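PDB 3ZPJ: Ton_1535 from Thermococcus onnurineus, which is of unknown function but folds as an all-helical alpha-solenoid, a scaffold that in other proteins often serves for binding partners. Local coordinates for residues Glu88-Ala93 and Ala127-Asn132; Asp95-Ala100 and Ser118-His123; Asp59-Ala64 and Ser78-Thr83. All blocks are in the same frame, centred on the assembly; numbering follows the deposited sequence.

Contact 1: Glu88-Ala93 and Ala127-Asn132; sequences EYEEDA and AGYPDN
Tyr129 reaches from one helix start of the alpha-solenoid to another and lays its hydroxyl against Glu90 and Ala93. Both segments are turns that open a helix. Glu88 and Gly128 each end the preceding helix in a Schellman motif with positive phi. Tyr89 and Tyr129 then stand at the N-cap positions of helices 90-104 and 130-146. The backbones stay well apart, with the CA atoms of Ala93 and Ala127 8.5 Å from each other, and the tyrosine spans the gap.

The packed part lies round the hydroxyl end of the ring. Ala93 is buried and points its CB toward the tyrosine, 4.0 Å from Tyr129 OH. Ala85 of helix 70-86 and Met94 and Phe97 of helix 90-104 also touch the Tyr129 side chain. Leu124 of helix 110-126 adds a further contact. Within its own segment, Ala127 O lies 3.8 Å above one face of the Tyr129 ring, away from the ring centre.

The loose side is the outer end of Glu90, an exposed residue. Its CG is anti to the backbone N (chi1 -160°) and the chain runs on extended, crossing the phenol end obliquely. The carboxylate plane is 19° from the ring plane, but the two groups only come near each other. Glu90 OE2 comes no nearer than 4.2 Å to Tyr129 CE1.

An alanine in place of Tyr129 would probably open a gap beside Ala93 and leave the Glu90 chain free to swing. The closest approach in the contact is made by aliphatic carbon, with Glu90 CG 3.2 Å from Tyr129 OH.

Contact 2: Asp95-Ala100 and Ser118-His123; sequences DFFNRA and STLAYH
This contact belongs to an antiparallel helix pair of the alpha-solenoid, formed by the consecutive helices 90-104 and 110-126. The axes of the two short segments run 169° apart in direction and approach to 11.0 Å. At that spacing the gap is filled by side chains, with Leu120 and Phe97 contributing the largest shares.

Leu120 has CG anti to its backbone N (chi1 160°), which carries the two methyls across to different partners. Its CD1 meets the ring of Phe97 at the edge, near the ring plane, 3.4 Å from Phe97 CD1. Its CD2 lies 3.6 Å from Ala100 CB, where the small alanine lets the branch come close. The far end of the same phenylalanine ring leans on the backbone of the other helix, with Phe97 CZ 3.8 Å from His123 O. Phe97 CE1 also lies 4.1 Å from His123 CB. These meetings are apolar or van der Waals in kind.

The imidazole of His123 turns away from this interface. Tyr122 CD2 lies over one of its faces, and Thr119 CG2 sits at its edge.

Phe97, Ala100 and Leu120 are buried. Helix 70-86 backs the pair, with Ala81 against Phe97 and Ser78 against both Ala100 and Leu120. Phe97 also touches Ala127 and Tyr129 in the turn before helix 130-146. That helix packs on Ala121, and together with helix 151-170 it packs on Ser118.

Contact 3: Asp59-Ala64 and Ser78-Thr83; sequences DAMYIA and SIIAST
Ile80 inserts between Ala60, Met61 and Ala64 where two successive helices of the alpha-solenoid pack as an antiparallel hairpin. Segment 59-64 lies on helix 53-66 and segment 78-83 on helix 70-86. Their local axes pass at 10.5 Å with a signed crossing angle of -153°. The CA atoms of Met61 and Ile80 are the nearest pair across the contact.

The isoleucine conformation decides what is touched. CG1 is anti to the carbonyl carbon (chi1 -69°), and CD1 then continues in an extended chain (chi2 167°). This carries the end methyl deep toward the other helix. There CD1 rests on backbone as much as on side chain, 3.7 Å from Ala60 O and 3.8 Å from Met61 CA. Ala64 CB is the side-chain partner of the same methyl. The two alanines lie one helical turn apart, and both point toward Ile80. Their short side chains let the longer one come against the helix backbone. Ala60 CB is the looser neighbour, 4.4 Å from Ile80 CG1.

Met61 flanks the isoleucine on its other branch. Its chain is extended through chi2 and chi3, which brings the terminal methyl to the CG2 branch of Ile80. Met61 CE ends 4.3 Å from Ile80 CG2. Phe96 of helix 90-104 touches both Met61 and Ile80 and so covers this flank.

The contact is buried and apolar. Ser78 OG bonds to Ala74 O in its own helix, while Ser82 OG pairs with His123 of helix 110-126. Thr83 uses its hydroxyl within its own helix, where OG1 donates a hydrogen bond to Ile80 O at 3.2 Å.

The three contacts lie close together in the N-terminal half of the chain, on the same side of its centre. Contact 3 closes first along the sequence. Contact 2 is nested inside the loop that contact 1 closes. Contacts 1 and 2 share helix 90-104, which directly follows helix 70-86 of contact 3. The centres of contacts 1 and 2 are about 10 Å apart, those of 2 and 3 about 11 Å, and those of 1 and 3 about 14 Å. A probable hydrogen bond between His123 ND1 and Ser82 OG ties contact 2 to contact 3. Helices 53-66 to 130-146 thus pack on one another in succession, as expected of an alpha-solenoid.

Contact 1: Glu88-Ala93 and Ala127-Asn132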
ATOM      1  N   GLU A  88     -14.981 -12.398  -5.514  1.00 62.64           N
ATOM      2  CA  GLU A  88     -16.153 -11.952  -4.750  1.00 69.59           C
ATOM      3  C   GLU A  88     -17.051 -13.062  -4.207  1.00 66.79           C
ATOM      4  O   GLU A  88     -18.237 -12.842  -3.958  1.00 69.27           O
ATOM      5  CB  GLU A  88     -16.975 -10.938  -5.554  1.00 77.94           C
ATOM      6  CG  GLU A  88     -16.162  -9.727  -5.977  1.00 84.91           C
ATOM      7  CD  GLU A  88     -16.959  -8.732  -6.788  1.00 96.59           C
ATOM      8  OE1 GLU A  88     -17.999  -9.117  -7.374  1.00101.20           O
ATOM      9  OE2 GLU A  88     -16.535  -7.558  -6.834  1.00 98.63           O
ATOM     10  N   TYR A  89     -16.485 -14.248  -4.020  1.00 65.13           N
ATOM     11  CA  TYR A  89     -17.176 -15.306  -3.292  1.00 69.95           C
ATOM     12  C   TYR A  89     -16.768 -15.211  -1.826  1.00 64.84           C
ATOM     13  O   TYR A  89     -15.966 -16.001  -1.323  1.00 61.08           O
ATOM     14  CB  TYR A  89     -16.836 -16.677  -3.865  1.00 68.49           C
ATOM     15  CG  TYR A  89     -17.266 -16.851  -5.303  1.00 75.15           C
ATOM     16  CD1 TYR A  89     -18.553 -17.281  -5.617  1.00 76.34           C
ATOM     17  CD2 TYR A  89     -16.389 -16.591  -6.348  1.00 77.80           C
ATOM     18  CE1 TYR A  89     -18.949 -17.443  -6.927  1.00 76.20           C
ATOM     19  CE2 TYR A  89     -16.780 -16.752  -7.664  1.00 79.06           C
ATOM     20  CZ  TYR A  89     -18.060 -17.177  -7.946  1.00 81.92           C
ATOM     21  OH  TYR A  89     -18.453 -17.337  -9.254  1.00 93.03           O
ATOM     22  N   GLU A  90     -17.333 -14.225  -1.151  1.00 56.73           N
ATOM     23  CA  GLU A  90     -16.858 -13.838   0.158  1.00 62.45           C
ATOM     24  C   GLU A  90     -17.158 -14.878   1.229  1.00 55.49           C
ATOM     25  O   GLU A  90     -16.307 -15.165   2.065  1.00 59.17           O
ATOM     26  CB  GLU A  90     -17.441 -12.483   0.540  1.00 75.62           C
ATOM     27  CG  GLU A  90     -16.679 -11.766   1.632  1.00 84.22           C
ATOM     28  CD  GLU A  90     -17.295 -10.426   1.967  1.00 95.20           C
ATOM     29  OE1 GLU A  90     -18.370 -10.110   1.409  1.00104.98           O
ATOM     30  OE2 GLU A  90     -16.710  -9.687   2.784  1.00 91.63           O
ATOM     31  N   GLU A  91     -18.358 -15.443   1.207  1.00 62.34           N
ATOM     32  CA  GLU A  91     -18.724 -16.459   2.193  1.00 64.46           C
ATOM     33  C   GLU A  91     -17.819 -17.670   2.052  1.00 61.34           C
ATOM     34  O   GLU A  91     -17.395 -18.266   3.043  1.00 68.85           O
ATOM     35  CB  GLU A  91     -20.179 -16.880   2.027  1.00 69.06           C
ATOM     36  CG  GLU A  91     -20.662 -17.918   3.043  1.00 73.97           C
ATOM     37  CD  GLU A  91     -22.153 -18.231   2.897  1.00 85.93           C
ATOM     38  OE1 GLU A  91     -22.983 -17.339   3.182  1.00 83.52           O
ATOM     39  OE2 GLU A  91     -22.497 -19.364   2.488  1.00 91.61           O
ATOM     40  N   ASP A  92     -17.508 -18.018   0.812  1.00 42.52           N
ATOM     41  CA  ASP A  92     -16.663 -19.165   0.558  1.00 49.07           C
ATOM     42  C   ASP A  92     -15.220 -18.877   0.924  1.00 52.05           C
ATOM     43  O   ASP A  92     -14.529 -19.743   1.451  1.00 51.28           O
ATOM     44  CB  ASP A  92     -16.782 -19.587  -0.897  1.00 56.93           C
ATOM     45  CG  ASP A  92     -18.210 -19.915  -1.284  1.00 68.59           C
ATOM     46  OD1 ASP A  92     -18.660 -21.043  -0.988  1.00 75.00           O
ATOM     47  OD2 ASP A  92     -18.883 -19.040  -1.869  1.00 73.65           O
ATOM     48  N   ALA A  93     -14.769 -17.657   0.650  1.00 55.87           N
ATOM     49  CA  ALA A  93     -13.416 -17.255   1.013  1.00 51.90           C
ATOM     50  C   ALA A  93     -13.199 -17.364   2.517  1.00 48.25           C
ATOM     51  O   ALA A  93     -12.161 -17.863   2.961  1.00 47.02           O
ATOM     52  CB  ALA A  93     -13.122 -15.833   0.538  1.00 45.12           C
ATOM     53  N   ALA A 127      -6.558 -10.714  -0.447  1.00 43.73           N
ATOM     54  CA  ALA A 127      -8.009 -10.903  -0.583  1.00 34.21           C
ATOM     55  C   ALA A 127      -8.800  -9.608  -0.428  1.00 38.84           C
ATOM     56  O   ALA A 127     -10.000  -9.573  -0.685  1.00 47.17           O
ATOM     57  CB  ALA A 127      -8.481 -11.905   0.453  1.00 39.39           C
ATOM     58  N   GLY A 128      -8.135  -8.547   0.014  1.00 42.98           N
ATOM     59  CA  GLY A 128      -8.826  -7.305   0.288  1.00 39.23           C
ATOM     60  C   GLY A 128      -9.428  -7.236   1.683  1.00 36.24           C
ATOM     61  O   GLY A 128     -10.426  -6.563   1.893  1.00 40.10           O
ATOM     62  N   TYR A 129      -8.812  -7.917   2.643  1.00 40.95           N
ATOM     63  CA  TYR A 129      -9.301  -7.920   4.022  1.00 42.42           C
ATOM     64  C   TYR A 129      -8.200  -7.428   4.946  1.00 42.37           C
ATOM     65  O   TYR A 129      -7.662  -8.188   5.745  1.00 40.96           O
ATOM     66  CB  TYR A 129      -9.717  -9.327   4.449  1.00 36.81           C
ATOM     67  CG  TYR A 129     -10.712 -10.004   3.537  1.00 46.00           C
ATOM     68  CD1 TYR A 129     -11.685  -9.274   2.881  1.00 47.78           C
ATOM     69  CD2 TYR A 129     -10.687 -11.382   3.348  1.00 50.81           C
ATOM     70  CE1 TYR A 129     -12.605  -9.886   2.062  1.00 51.19           C
ATOM     71  CE2 TYR A 129     -11.604 -12.004   2.532  1.00 56.56           C
ATOM     72  CZ  TYR A 129     -12.566 -11.249   1.890  1.00 55.78           C
ATOM     73  OH  TYR A 129     -13.495 -11.851   1.072  1.00 51.86           O
ATOM     74  N   PRO A 130      -7.847  -6.146   4.836  1.00 52.48           N
ATOM     75  CA  PRO A 130      -6.661  -5.658   5.541  1.00 47.35           C
ATOM     76  C   PRO A 130      -6.774  -5.752   7.063  1.00 43.96           C
ATOM     77  O   PRO A 130      -5.792  -6.106   7.716  1.00 39.29           O
ATOM     78  CB  PRO A 130      -6.568  -4.205   5.091  1.00 44.25           C
ATOM     79  CG  PRO A 130      -7.959  -3.854   4.685  1.00 44.51           C
ATOM     80  CD  PRO A 130      -8.507  -5.083   4.068  1.00 48.66           C
ATOM     81  N   ASP A 131      -7.942  -5.456   7.620  1.00 37.77           N
ATOM     82  CA  ASP A 131      -8.087  -5.521   9.060  1.00 38.19           C
ATOM     83  C   ASP A 131      -7.904  -6.946   9.593  1.00 40.23           C
ATOM     84  O   ASP A 131      -7.221  -7.130  10.599  1.00 43.41           O
ATOM     85  CB  ASP A 131      -9.418  -4.916   9.507  1.00 45.67           C
ATOM     86  CG  ASP A 131      -9.531  -3.446   9.145  1.00 58.87           C
ATOM     87  OD1 ASP A 131      -8.942  -2.613   9.867  1.00 64.22           O
ATOM     88  OD2 ASP A 131     -10.197  -3.121   8.138  1.00 63.79           O
ATOM     89  N   ASN A 132      -8.491  -7.944   8.924  1.00 37.24           N
ATOM     90  CA  ASN A 132      -8.290  -9.342   9.332  1.00 43.80           C
ATOM     91  C   ASN A 132      -6.824  -9.736   9.209  1.00 40.48           C
ATOM     92  O   ASN A 132      -6.278 -10.435  10.059  1.00 47.68           O
ATOM     93  CB  ASN A 132      -9.126 -10.311   8.487  1.00 39.88           C
ATOM     94  CG  ASN A 132     -10.602 -10.169   8.732  1.00 56.97           C
ATOM     95  OD1 ASN A 132     -11.173  -9.100   8.532  1.00 62.91           O
ATOM     96  ND2 ASN A 132     -11.236 -11.253   9.153  1.00 64.43           N
TER

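Contact 2: Asp95-Ala100 and Ser118-His123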
ATOM      1  N   ASP A  95     -14.880 -19.090   4.607  1.00 41.39           N
ATOM      2  CA  ASP A  95     -14.910 -20.509   4.941  1.00 52.05           C
ATOM      3  C   ASP A  95     -13.494 -21.079   4.805  1.00 46.92           C
ATOM      4  O   ASP A  95     -12.981 -21.713   5.726  1.00 45.33           O
ATOM      5  CB  ASP A  95     -15.902 -21.255   4.042  1.00 58.39           C
ATOM      6  CG  ASP A  95     -15.906 -22.770   4.273  1.00 61.04           C
ATOM      7  OD1 ASP A  95     -15.282 -23.266   5.238  1.00 63.32           O
ATOM      8  OD2 ASP A  95     -16.563 -23.475   3.480  1.00 63.05           O
ATOM      9  N   PHE A  96     -12.846 -20.835   3.672  1.00 37.10           N
ATOM     10  CA  PHE A  96     -11.499 -21.370   3.498  1.00 41.04           C
ATOM     11  C   PHE A  96     -10.440 -20.735   4.384  1.00 46.88           C
ATOM     12  O   PHE A  96      -9.531 -21.422   4.844  1.00 43.75           O
ATOM     13  CB  PHE A  96     -11.086 -21.436   2.027  1.00 34.35           C
ATOM     14  CG  PHE A  96     -11.620 -22.653   1.343  1.00 46.88           C
ATOM     15  CD1 PHE A  96     -12.952 -22.713   0.957  1.00 52.28           C
ATOM     16  CD2 PHE A  96     -10.825 -23.773   1.165  1.00 44.66           C
ATOM     17  CE1 PHE A  96     -13.464 -23.849   0.359  1.00 48.69           C
ATOM     18  CE2 PHE A  96     -11.335 -24.907   0.564  1.00 48.97           C
ATOM     19  CZ  PHE A  96     -12.656 -24.943   0.161  1.00 48.31           C
ATOM     20  N   PHE A  97     -10.572 -19.441   4.652  1.00 45.59           N
ATOM     21  CA  PHE A  97      -9.705 -18.810   5.632  1.00 39.88           C
ATOM     22  C   PHE A  97      -9.823 -19.478   7.012  1.00 42.12           C
ATOM     23  O   PHE A  97      -8.826 -19.711   7.689  1.00 44.15           O
ATOM     24  CB  PHE A  97      -9.966 -17.305   5.693  1.00 37.67           C
ATOM     25  CG  PHE A  97      -9.317 -16.545   4.569  1.00 42.21           C
ATOM     26  CD1 PHE A  97      -7.948 -16.658   4.347  1.00 39.79           C
ATOM     27  CD2 PHE A  97     -10.070 -15.755   3.712  1.00 44.07           C
ATOM     28  CE1 PHE A  97      -7.330 -15.974   3.306  1.00 45.99           C
ATOM     29  CE2 PHE A  97      -9.459 -15.070   2.664  1.00 48.96           C
ATOM     30  CZ  PHE A  97      -8.083 -15.180   2.464  1.00 47.03           C
ATOM     31  N   ASN A  98     -11.042 -19.819   7.408  1.00 38.02           N
ATOM     32  CA  ASN A  98     -11.252 -20.475   8.680  1.00 39.54           C
ATOM     33  C   ASN A  98     -10.691 -21.879   8.704  1.00 49.47           C
ATOM     34  O   ASN A  98     -10.224 -22.351   9.747  1.00 49.60           O
ATOM     35  CB  ASN A  98     -12.731 -20.483   9.037  1.00 47.11           C
ATOM     36  CG  ASN A  98     -13.176 -19.176   9.648  1.00 64.94           C
ATOM     37  OD1 ASN A  98     -12.531 -18.659  10.563  1.00 74.44           O
ATOM     38  ND2 ASN A  98     -14.264 -18.617   9.134  1.00 71.77           N
ATOM     39  N   ARG A  99     -10.737 -22.547   7.556  1.00 47.18           N
ATOM     40  CA  ARG A  99     -10.111 -23.849   7.449  1.00 46.22           C
ATOM     41  C   ARG A  99      -8.606 -23.673   7.629  1.00 40.18           C
ATOM     42  O   ARG A  99      -7.974 -24.428   8.365  1.00 45.55           O
ATOM     43  CB  ARG A  99     -10.435 -24.522   6.114  1.00 43.73           C
ATOM     44  CG  ARG A  99     -11.906 -24.888   5.943  1.00 44.55           C
ATOM     45  CD  ARG A  99     -12.099 -25.836   4.760  1.00 41.12           C
ATOM     46  NE  ARG A  99     -13.438 -25.735   4.192  1.00 45.08           N
ATOM     47  CZ  ARG A  99     -13.953 -26.604   3.328  1.00 54.99           C
ATOM     48  NH1 ARG A  99     -13.242 -27.659   2.932  1.00 51.46           N
ATOM     49  NH2 ARG A  99     -15.184 -26.419   2.865  1.00 55.58           N
ATOM     50  N   ALA A 100      -8.049 -22.656   6.978  1.00 39.53           N
ATOM     51  CA  ALA A 100      -6.618 -22.357   7.101  1.00 44.76           C
ATOM     52  C   ALA A 100      -6.214 -22.144   8.561  1.00 47.30           C
ATOM     53  O   ALA A 100      -5.298 -22.797   9.056  1.00 53.42           O
ATOM     54  CB  ALA A 100      -6.231 -21.150   6.238  1.00 45.51           C
ATOM     55  N   SER A 118       1.539 -16.047   9.056  1.00 28.81           N
ATOM     56  CA  SER A 118       1.850 -14.796   8.365  1.00 37.75           C
ATOM     57  C   SER A 118       1.593 -14.923   6.868  1.00 26.63           C
ATOM     58  O   SER A 118       1.337 -13.922   6.202  1.00 46.82           O
ATOM     59  CB  SER A 118       3.289 -14.344   8.653  1.00 40.41           C
ATOM     60  OG  SER A 118       4.183 -15.437   8.592  1.00 49.65           O
ATOM     61  N   THR A 119       1.672 -16.151   6.351  1.00 29.52           N
ATOM     62  CA  THR A 119       1.363 -16.463   4.955  1.00 32.39           C
ATOM     63  C   THR A 119      -0.133 -16.287   4.753  1.00 32.25           C
ATOM     64  O   THR A 119      -0.594 -15.681   3.783  1.00 32.30           O
ATOM     65  CB  THR A 119       1.743 -17.940   4.597  1.00 43.47           C
ATOM     66  OG1 THR A 119       3.163 -18.081   4.557  1.00 38.75           O
ATOM     67  CG2 THR A 119       1.182 -18.348   3.234  1.00 37.38           C
ATOM     68  N   LEU A 120      -0.882 -16.838   5.689  1.00 30.43           N
ATOM     69  CA  LEU A 120      -2.324 -16.733   5.696  1.00 35.59           C
ATOM     70  C   LEU A 120      -2.737 -15.277   5.858  1.00 33.62           C
ATOM     71  O   LEU A 120      -3.653 -14.807   5.193  1.00 41.98           O
ATOM     72  CB  LEU A 120      -2.854 -17.588   6.834  1.00 31.21           C
ATOM     73  CG  LEU A 120      -4.222 -17.475   7.500  1.00 47.28           C
ATOM     74  CD1 LEU A 120      -5.347 -17.243   6.535  1.00 49.75           C
ATOM     75  CD2 LEU A 120      -4.442 -18.788   8.271  1.00 50.07           C
ATOM     76  N   ALA A 121      -2.052 -14.563   6.740  1.00 27.98           N
ATOM     77  CA  ALA A 121      -2.285 -13.133   6.868  1.00 29.30           C
ATOM     78  C   ALA A 121      -2.002 -12.427   5.539  1.00 35.56           C
ATOM     79  O   ALA A 121      -2.713 -11.503   5.146  1.00 38.62           O
ATOM     80  CB  ALA A 121      -1.416 -12.555   7.962  1.00 26.95           C
ATOM     81  N   TYR A 122      -0.950 -12.855   4.848  1.00 36.23           N
ATOM     82  CA  TYR A 122      -0.612 -12.225   3.582  1.00 32.74           C
ATOM     83  C   TYR A 122      -1.734 -12.466   2.589  1.00 36.46           C
ATOM     84  O   TYR A 122      -2.112 -11.542   1.849  1.00 32.13           O
ATOM     85  CB  TYR A 122       0.717 -12.738   3.034  1.00 36.19           C
ATOM     86  CG  TYR A 122       0.948 -12.373   1.586  1.00 40.15           C
ATOM     87  CD1 TYR A 122       1.388 -11.104   1.239  1.00 42.53           C
ATOM     88  CD2 TYR A 122       0.716 -13.289   0.565  1.00 29.36           C
ATOM     89  CE1 TYR A 122       1.595 -10.753  -0.074  1.00 34.68           C
ATOM     90  CE2 TYR A 122       0.905 -12.939  -0.756  1.00 32.78           C
ATOM     91  CZ  TYR A 122       1.360 -11.672  -1.067  1.00 37.76           C
ATOM     92  OH  TYR A 122       1.575 -11.314  -2.379  1.00 44.42           O
ATOM     93  N   HIS A 123      -2.292 -13.688   2.595  1.00 28.51           N
ATOM     94  CA  HIS A 123      -3.418 -13.990   1.703  1.00 29.28           C
ATOM     95  C   HIS A 123      -4.684 -13.213   2.051  1.00 32.36           C
ATOM     96  O   HIS A 123      -5.407 -12.756   1.155  1.00 29.96           O
ATOM     97  CB  HIS A 123      -3.649 -15.490   1.554  1.00 30.81           C
ATOM     98  CG  HIS A 123      -2.583 -16.153   0.746  1.00 35.28           C
ATOM     99  ND1 HIS A 123      -2.585 -16.143  -0.632  1.00 34.11           N
ATOM    100  CD2 HIS A 123      -1.447 -16.789   1.115  1.00 41.71           C
ATOM    101  CE1 HIS A 123      -1.505 -16.762  -1.074  1.00 37.82           C
ATOM    102  NE2 HIS A 123      -0.798 -17.163  -0.037  1.00 40.58           N
TER

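Contact 3: Asp59-Ala64 and Ser78-Thr83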
ATOM      1  N   ASP A  59     -10.728 -28.905  -8.487  1.00 42.86           N
ATOM      2  CA  ASP A  59      -9.484 -29.670  -8.548  1.00 45.80           C
ATOM      3  C   ASP A  59      -8.500 -29.191  -7.497  1.00 44.54           C
ATOM      4  O   ASP A  59      -7.835 -29.992  -6.828  1.00 42.55           O
ATOM      5  CB  ASP A  59      -8.853 -29.560  -9.924  1.00 50.15           C
ATOM      6  CG  ASP A  59      -9.635 -30.286 -10.969  1.00 60.47           C
ATOM      7  OD1 ASP A  59     -10.488 -31.128 -10.601  1.00 62.80           O
ATOM      8  OD2 ASP A  59      -9.394 -30.015 -12.159  1.00 67.87           O
ATOM      9  N   ALA A  60      -8.432 -27.872  -7.358  1.00 37.79           N
ATOM     10  CA  ALA A  60      -7.596 -27.239  -6.357  1.00 40.01           C
ATOM     11  C   ALA A  60      -8.088 -27.620  -4.967  1.00 43.80           C
ATOM     12  O   ALA A  60      -7.293 -28.019  -4.115  1.00 49.91           O
ATOM     13  CB  ALA A  60      -7.583 -25.713  -6.549  1.00 34.82           C
ATOM     14  N   MET A  61      -9.399 -27.524  -4.749  1.00 41.88           N
ATOM     15  CA  MET A  61      -9.991 -27.908  -3.467  1.00 44.61           C
ATOM     16  C   MET A  61      -9.702 -29.371  -3.155  1.00 42.30           C
ATOM     17  O   MET A  61      -9.475 -29.735  -2.012  1.00 49.13           O
ATOM     18  CB  MET A  61     -11.506 -27.661  -3.452  1.00 48.96           C
ATOM     19  CG  MET A  61     -11.909 -26.195  -3.302  1.00 42.94           C
ATOM     20  SD  MET A  61     -13.661 -25.890  -3.631  1.00 37.81           S
ATOM     21  CE  MET A  61     -13.692 -24.149  -3.324  1.00 36.14           C
ATOM     22  N   TYR A  62      -9.714 -30.212  -4.176  1.00 44.75           N
ATOM     23  CA  TYR A  62      -9.473 -31.644  -3.980  1.00 44.19           C
ATOM     24  C   TYR A  62      -8.029 -31.892  -3.554  1.00 44.53           C
ATOM     25  O   TYR A  62      -7.763 -32.699  -2.670  1.00 44.46           O
ATOM     26  CB  TYR A  62      -9.780 -32.402  -5.268  1.00 47.36           C
ATOM     27  CG  TYR A  62      -9.359 -33.858  -5.282  1.00 52.44           C
ATOM     28  CD1 TYR A  62      -9.892 -34.768  -4.381  1.00 46.03           C
ATOM     29  CD2 TYR A  62      -8.461 -34.329  -6.230  1.00 62.61           C
ATOM     30  CE1 TYR A  62      -9.523 -36.105  -4.406  1.00 45.43           C
ATOM     31  CE2 TYR A  62      -8.091 -35.664  -6.270  1.00 65.95           C
ATOM     32  CZ  TYR A  62      -8.624 -36.546  -5.355  1.00 61.18           C
ATOM     33  OH  TYR A  62      -8.255 -37.873  -5.380  1.00 67.07           O
ATOM     34  N   ILE A  63      -7.100 -31.189  -4.191  1.00 40.31           N
ATOM     35  CA  ILE A  63      -5.693 -31.322  -3.847  1.00 43.08           C
ATOM     36  C   ILE A  63      -5.434 -30.897  -2.395  1.00 44.69           C
ATOM     37  O   ILE A  63      -4.719 -31.577  -1.655  1.00 49.16           O
ATOM     38  CB  ILE A  63      -4.815 -30.545  -4.836  1.00 44.75           C
ATOM     39  CG1 ILE A  63      -4.918 -31.196  -6.218  1.00 42.98           C
ATOM     40  CG2 ILE A  63      -3.375 -30.506  -4.363  1.00 38.09           C
ATOM     41  CD1 ILE A  63      -4.185 -30.479  -7.310  1.00 46.01           C
ATOM     42  N   ALA A  64      -6.066 -29.807  -1.974  1.00 45.60           N
ATOM     43  CA  ALA A  64      -5.917 -29.317  -0.604  1.00 37.87           C
ATOM     44  C   ALA A  64      -6.505 -30.304   0.407  1.00 46.55           C
ATOM     45  O   ALA A  64      -5.979 -30.474   1.510  1.00 49.29           O
ATOM     46  CB  ALA A  64      -6.571 -27.957  -0.452  1.00 34.68           C
ATOM     47  N   SER A  78      -5.349 -21.234   2.096  1.00 32.40           N
ATOM     48  CA  SER A  78      -5.168 -19.778   1.998  1.00 33.49           C
ATOM     49  C   SER A  78      -5.152 -19.321   0.561  1.00 33.69           C
ATOM     50  O   SER A  78      -5.788 -18.325   0.209  1.00 45.21           O
ATOM     51  CB  SER A  78      -3.867 -19.339   2.658  1.00 34.69           C
ATOM     52  OG  SER A  78      -3.929 -19.536   4.046  1.00 42.51           O
ATOM     53  N   ILE A  79      -4.406 -20.048  -0.264  1.00 33.54           N
ATOM     54  CA  ILE A  79      -4.353 -19.784  -1.700  1.00 36.42           C
ATOM     55  C   ILE A  79      -5.750 -19.836  -2.323  1.00 46.82           C
ATOM     56  O   ILE A  79      -6.169 -18.923  -3.034  1.00 49.07           O
ATOM     57  CB  ILE A  79      -3.394 -20.753  -2.382  1.00 36.11           C
ATOM     58  CG1 ILE A  79      -2.007 -20.609  -1.735  1.00 35.34           C
ATOM     59  CG2 ILE A  79      -3.337 -20.508  -3.902  1.00 35.87           C
ATOM     60  CD1 ILE A  79      -0.921 -21.443  -2.376  1.00 27.89           C
ATOM     61  N   ILE A  80      -6.486 -20.889  -2.009  1.00 46.83           N
ATOM     62  CA  ILE A  80      -7.854 -21.026  -2.480  1.00 45.41           C
ATOM     63  C   ILE A  80      -8.725 -19.881  -1.960  1.00 42.53           C
ATOM     64  O   ILE A  80      -9.553 -19.329  -2.689  1.00 39.57           O
ATOM     65  CB  ILE A  80      -8.420 -22.385  -2.030  1.00 42.30           C
ATOM     66  CG1 ILE A  80      -7.697 -23.508  -2.791  1.00 34.63           C
ATOM     67  CG2 ILE A  80      -9.932 -22.429  -2.206  1.00 30.64           C
ATOM     68  CD1 ILE A  80      -7.934 -24.895  -2.240  1.00 36.03           C
ATOM     69  N   ALA A  81      -8.508 -19.522  -0.700  1.00 43.21           N
ATOM     70  CA  ALA A  81      -9.308 -18.496  -0.027  1.00 48.11           C
ATOM     71  C   ALA A  81      -9.180 -17.113  -0.653  1.00 43.20           C
ATOM     72  O   ALA A  81     -10.176 -16.438  -0.849  1.00 46.77           O
ATOM     73  CB  ALA A  81      -8.950 -18.423   1.447  1.00 44.83           C
ATOM     74  N   SER A  82      -7.955 -16.686  -0.944  1.00 38.40           N
ATOM     75  CA  SER A  82      -7.768 -15.359  -1.522  1.00 46.45           C
ATOM     76  C   SER A  82      -8.264 -15.284  -2.968  1.00 46.99           C
ATOM     77  O   SER A  82      -8.792 -14.253  -3.371  1.00 50.77           O
ATOM     78  CB  SER A  82      -6.324 -14.837  -1.377  1.00 39.33           C
ATOM     79  OG  SER A  82      -5.387 -15.639  -2.059  1.00 37.83           O
ATOM     80  N   THR A  83      -8.161 -16.375  -3.728  1.00 41.83           N
ATOM     81  CA  THR A  83      -8.659 -16.345  -5.101  1.00 46.20           C
ATOM     82  C   THR A  83     -10.194 -16.276  -5.161  1.00 45.86           C
ATOM     83  O   THR A  83     -10.760 -15.610  -6.041  1.00 46.47           O
ATOM     84  CB  THR A  83      -8.096 -17.502  -5.980  1.00 54.47           C
ATOM     85  OG1 THR A  83      -8.804 -18.706  -5.714  1.00 70.13           O
ATOM     86  CG2 THR A  83      -6.629 -17.724  -5.696  1.00 44.39           C
TER